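PDB 4UXD: 2-dehydro-3-deoxy-d-gluconate/2-dehydro-3-deoxy-phosphogluconate aldolase from Picrophilus torridus, which belongs to the dihydrodipicolinate synthetase family of aldolases, built on a parallel eight-stranded alpha/beta barrel and assembled here as four chains. Local coordinates for residues Tyr272-Tyr277 against Met290-Ile295. Numbering follows the deposited sequence.
Sequences YYEYFY and MYRVGI
Tyr273, Glu274 and Tyr275 of the helix touch the irregular chain Met290-Ile295, which runs past one side of the helix and brings its backbone nearest at Tyr275 and Ile295, 6.8 Å between their CA atoms. Glu274 makes most of the helix's share of the contact. With CG anti to the backbone N (chi1 -174°) and the rest of the chain extended, its carboxylate reaches two successive amides. Gly294 N gives a hydrogen bond to Glu274 OE1, 2.7 Å, on the syn lone pair. Ile295 N bonds to Glu274 OE2 at 3.1 Å and fairly straight (164° at the hydrogen), but it comes from above the carboxylate plane. The two oxygens thus tie the backbone at Gly294 and Ile295 to the helix, though both residues are poorly ordered. Arg292 adds a salt bridge, NH1 to Glu274 OE2 3.2 Å; the oxygen sits over the guanidinium face, with the two planes 54° apart, an attraction of charges with no directed N-H. Ile295 lays CG2 along the Glu274 stem, 3.4 Å from CG, while its CG1 meets the Tyr275 ring obliquely at CD2. At the other end, the Met290 methyl CE stands over the centre of the Tyr273 ring, 3.3 Å from its centroid, a CH-pi contact. The bend at chi3 turns CE onto the ring and leaves SD farther above the same face, in a Met-aromatic contact. Tyr273 OH is hydrogen-bonded to Thr34 N and Thr68 O, tying this helix to loops that follow strands 27-31 and 61-63 of the barrel. Helix 245-264 lies alongside, its Leu259 touching Tyr275 and its Lys262 touching Ile295, so Ile295 packs against both that helix and helix 270-279.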
ATOM      1  N   TYR A 272      -4.150  24.747   7.873  1.00 28.81           N
ATOM      2  CA  TYR A 272      -3.182  25.825   7.656  1.00 33.21           C
ATOM      3  C   TYR A 272      -3.909  27.110   7.317  1.00 38.18           C
ATOM      4  O   TYR A 272      -3.507  28.199   7.730  1.00 34.34           O
ATOM      5  CB  TYR A 272      -2.197  25.481   6.529  1.00 29.90           C
ATOM      6  CG  TYR A 272      -1.188  24.410   6.897  1.00 34.30           C
ATOM      7  CD1 TYR A 272      -1.562  23.071   7.003  1.00 34.37           C
ATOM      8  CD2 TYR A 272       0.142  24.736   7.139  1.00 31.36           C
ATOM      9  CE1 TYR A 272      -0.636  22.091   7.337  1.00 31.85           C
ATOM     10  CE2 TYR A 272       1.068  23.766   7.482  1.00 31.59           C
ATOM     11  CZ  TYR A 272       0.673  22.448   7.574  1.00 27.42           C
ATOM     12  OH  TYR A 272       1.592  21.489   7.910  1.00 27.74           O
ATOM     13  N   TYR A 273      -4.988  26.964   6.558  1.00 31.85           N
ATOM     14  CA  TYR A 273      -5.761  28.098   6.121  1.00 38.51           C
ATOM     15  C   TYR A 273      -6.522  28.687   7.311  1.00 36.00           C
ATOM     16  O   TYR A 273      -6.425  29.883   7.565  1.00 36.66           O
ATOM     17  CB  TYR A 273      -6.686  27.693   4.957  1.00 33.24           C
ATOM     18  CG  TYR A 273      -5.919  27.604   3.644  1.00 27.99           C
ATOM     19  CD1 TYR A 273      -5.080  26.533   3.371  1.00 27.48           C
ATOM     20  CD2 TYR A 273      -6.005  28.612   2.703  1.00 34.51           C
ATOM     21  CE1 TYR A 273      -4.357  26.464   2.190  1.00 28.29           C
ATOM     22  CE2 TYR A 273      -5.284  28.556   1.521  1.00 30.15           C
ATOM     23  CZ  TYR A 273      -4.462  27.482   1.267  1.00 28.73           C
ATOM     24  OH  TYR A 273      -3.751  27.427   0.085  1.00 20.39           O
ATOM     25  N   GLU A 274      -7.238  27.860   8.061  1.00 30.88           N
ATOM     26  CA  GLU A 274      -7.938  28.367   9.230  1.00 43.23           C
ATOM     27  C   GLU A 274      -6.958  29.072  10.170  1.00 49.71           C
ATOM     28  O   GLU A 274      -7.226  30.169  10.668  1.00 47.08           O
ATOM     29  CB  GLU A 274      -8.654  27.238   9.968  1.00 41.83           C
ATOM     30  CG  GLU A 274      -9.528  27.713  11.114  1.00 57.62           C
ATOM     31  CD  GLU A 274     -10.445  26.620  11.649  1.00 85.73           C
ATOM     32  OE1 GLU A 274     -10.560  25.568  10.982  1.00 76.40           O
ATOM     33  OE2 GLU A 274     -11.042  26.805  12.737  1.00 87.88           O
ATOM     34  N   TYR A 275      -5.808  28.446  10.385  1.00 45.32           N
ATOM     35  CA  TYR A 275      -4.862  28.932  11.368  1.00 37.02           C
ATOM     36  C   TYR A 275      -4.393  30.310  10.959  1.00 39.21           C
ATOM     37  O   TYR A 275      -4.209  31.190  11.798  1.00 44.03           O
ATOM     38  CB  TYR A 275      -3.684  27.970  11.507  1.00 45.67           C
ATOM     39  CG  TYR A 275      -2.967  28.057  12.831  1.00 51.18           C
ATOM     40  CD1 TYR A 275      -2.226  29.181  13.169  1.00 59.67           C
ATOM     41  CD2 TYR A 275      -3.019  27.012  13.740  1.00 51.77           C
ATOM     42  CE1 TYR A 275      -1.563  29.265  14.381  1.00 69.29           C
ATOM     43  CE2 TYR A 275      -2.359  27.085  14.954  1.00 61.33           C
ATOM     44  CZ  TYR A 275      -1.630  28.213  15.271  1.00 70.46           C
ATOM     45  OH  TYR A 275      -0.969  28.294  16.481  1.00 62.77           O
ATOM     46  N   PHE A 276      -4.218  30.497   9.659  1.00 44.38           N
ATOM     47  CA  PHE A 276      -3.824  31.792   9.129  1.00 40.44           C
ATOM     48  C   PHE A 276      -4.966  32.808   9.230  1.00 40.12           C
ATOM     49  O   PHE A 276      -4.745  33.994   9.476  1.00 41.48           O
ATOM     50  CB  PHE A 276      -3.383  31.667   7.676  1.00 28.69           C
ATOM     51  CG  PHE A 276      -3.103  32.987   7.036  1.00 42.88           C
ATOM     52  CD1 PHE A 276      -1.894  33.627   7.252  1.00 35.54           C
ATOM     53  CD2 PHE A 276      -4.066  33.613   6.244  1.00 41.83           C
ATOM     54  CE1 PHE A 276      -1.635  34.860   6.667  1.00 43.18           C
ATOM     55  CE2 PHE A 276      -3.810  34.846   5.663  1.00 34.37           C
ATOM     56  CZ  PHE A 276      -2.600  35.469   5.877  1.00 33.91           C
ATOM     57  N   TYR A 277      -6.185  32.337   9.026  1.00 28.23           N
ATOM     58  CA  TYR A 277      -7.334  33.211   8.993  1.00 40.41           C
ATOM     59  C   TYR A 277      -7.624  33.759  10.386  1.00 46.42           C
ATOM     60  O   TYR A 277      -7.839  34.960  10.559  1.00 51.12           O
ATOM     61  CB  TYR A 277      -8.553  32.468   8.447  1.00 35.90           C
ATOM     62  CG  TYR A 277      -8.502  32.138   6.967  1.00 35.52           C
ATOM     63  CD1 TYR A 277      -7.733  32.881   6.086  1.00 40.39           C
ATOM     64  CD2 TYR A 277      -9.234  31.077   6.456  1.00 33.24           C
ATOM     65  CE1 TYR A 277      -7.696  32.579   4.739  1.00 39.45           C
ATOM     66  CE2 TYR A 277      -9.207  30.772   5.119  1.00 32.12           C
ATOM     67  CZ  TYR A 277      -8.434  31.520   4.261  1.00 37.57           C
ATOM     68  OH  TYR A 277      -8.415  31.206   2.916  1.00 38.04           O
ATOM     69  N   MET A 290     -11.287  21.785  -0.779  1.00 33.00           N
ATOM     70  CA  MET A 290     -11.024  22.343   0.545  1.00 29.54           C
ATOM     71  C   MET A 290     -12.346  22.484   1.294  1.00 34.14           C
ATOM     72  O   MET A 290     -13.414  22.592   0.681  1.00 40.88           O
ATOM     73  CB  MET A 290     -10.342  23.720   0.464  1.00 31.28           C
ATOM     74  CG  MET A 290      -9.035  23.777  -0.275  1.00 22.15           C
ATOM     75  SD  MET A 290      -8.481  25.466  -0.600  1.00 20.75           S
ATOM     76  CE  MET A 290      -7.687  25.919   0.936  1.00 23.01           C
ATOM     77  N   TYR A 291     -12.279  22.494   2.620  1.00 35.88           N
ATOM     78  CA  TYR A 291     -13.446  22.823   3.426  1.00 39.36           C
ATOM     79  C   TYR A 291     -13.019  23.243   4.837  1.00 39.00           C
ATOM     80  O   TYR A 291     -11.929  22.889   5.288  1.00 40.96           O
ATOM     81  CB  TYR A 291     -14.410  21.638   3.461  1.00 41.19           C
ATOM     82  CG  TYR A 291     -13.893  20.428   4.194  1.00 40.12           C
ATOM     83  CD1 TYR A 291     -13.153  19.455   3.540  1.00 41.33           C
ATOM     84  CD2 TYR A 291     -14.166  20.249   5.538  1.00 45.45           C
ATOM     85  CE1 TYR A 291     -12.689  18.338   4.220  1.00 46.01           C
ATOM     86  CE2 TYR A 291     -13.708  19.144   6.223  1.00 54.23           C
ATOM     87  CZ  TYR A 291     -12.972  18.192   5.565  1.00 48.28           C
ATOM     88  OH  TYR A 291     -12.535  17.088   6.258  1.00 39.28           O
ATOM     89  N   ARG A 292     -13.855  24.021   5.518  1.00 37.48           N
ATOM     90  CA  ARG A 292     -13.532  24.486   6.875  1.00 56.30           C
ATOM     91  C   ARG A 292     -13.482  23.302   7.845  1.00 50.27           C
ATOM     92  O   ARG A 292     -14.268  22.367   7.745  1.00 43.48           O
ATOM     93  CB  ARG A 292     -14.547  25.546   7.339  1.00 64.00           C
ATOM     94  CG  ARG A 292     -14.760  25.699   8.865  1.00 81.41           C
ATOM     95  CD  ARG A 292     -13.726  26.592   9.556  1.00 80.72           C
ATOM     96  NE  ARG A 292     -14.396  27.587  10.401  1.00 84.13           N
ATOM     97  CZ  ARG A 292     -14.622  27.462  11.708  1.00 78.12           C
ATOM     98  NH1 ARG A 292     -14.210  26.387  12.377  1.00 74.00           N
ATOM     99  NH2 ARG A 292     -15.257  28.431  12.357  1.00 77.52           N
ATOM    100  N   VAL A 293     -12.569  23.375   8.805  1.00 60.78           N
ATOM    101  CA  VAL A 293     -12.199  22.210   9.603  1.00 73.47           C
ATOM    102  C   VAL A 293     -12.491  22.369  11.098  1.00 73.86           C
ATOM    103  O   VAL A 293     -13.250  21.589  11.682  1.00 78.35           O
ATOM    104  CB  VAL A 293     -10.699  21.907   9.389  1.00 65.73           C
ATOM    105  CG1 VAL A 293     -10.120  21.085  10.512  1.00 78.98           C
ATOM    106  CG2 VAL A 293     -10.502  21.178   8.069  1.00 65.76           C
ATOM    107  N   GLY A 294     -11.876  23.379  11.704  1.00 73.22           N
ATOM    108  CA  GLY A 294     -11.918  23.572  13.142  1.00 85.76           C
ATOM    109  C   GLY A 294     -10.567  23.263  13.771  1.00 89.24           C
ATOM    110  O   GLY A 294     -10.246  22.102  14.019  1.00 92.43           O
ATOM    111  N   ILE A 295      -9.772  24.302  14.009  1.00 80.58           N
ATOM    112  CA  ILE A 295      -8.485  24.175  14.687  1.00 76.68           C
ATOM    113  C   ILE A 295      -8.492  25.194  15.824  1.00 87.68           C
ATOM    114  O   ILE A 295      -9.148  26.237  15.724  1.00 78.60           O
ATOM    115  CB  ILE A 295      -7.282  24.386  13.706  1.00 83.50           C
ATOM    116  CG1 ILE A 295      -5.930  24.468  14.437  1.00 86.94           C
ATOM    117  CG2 ILE A 295      -7.471  25.639  12.863  1.00 76.08           C
ATOM    118  CD1 ILE A 295      -5.454  23.162  15.048  1.00 79.07           C
TER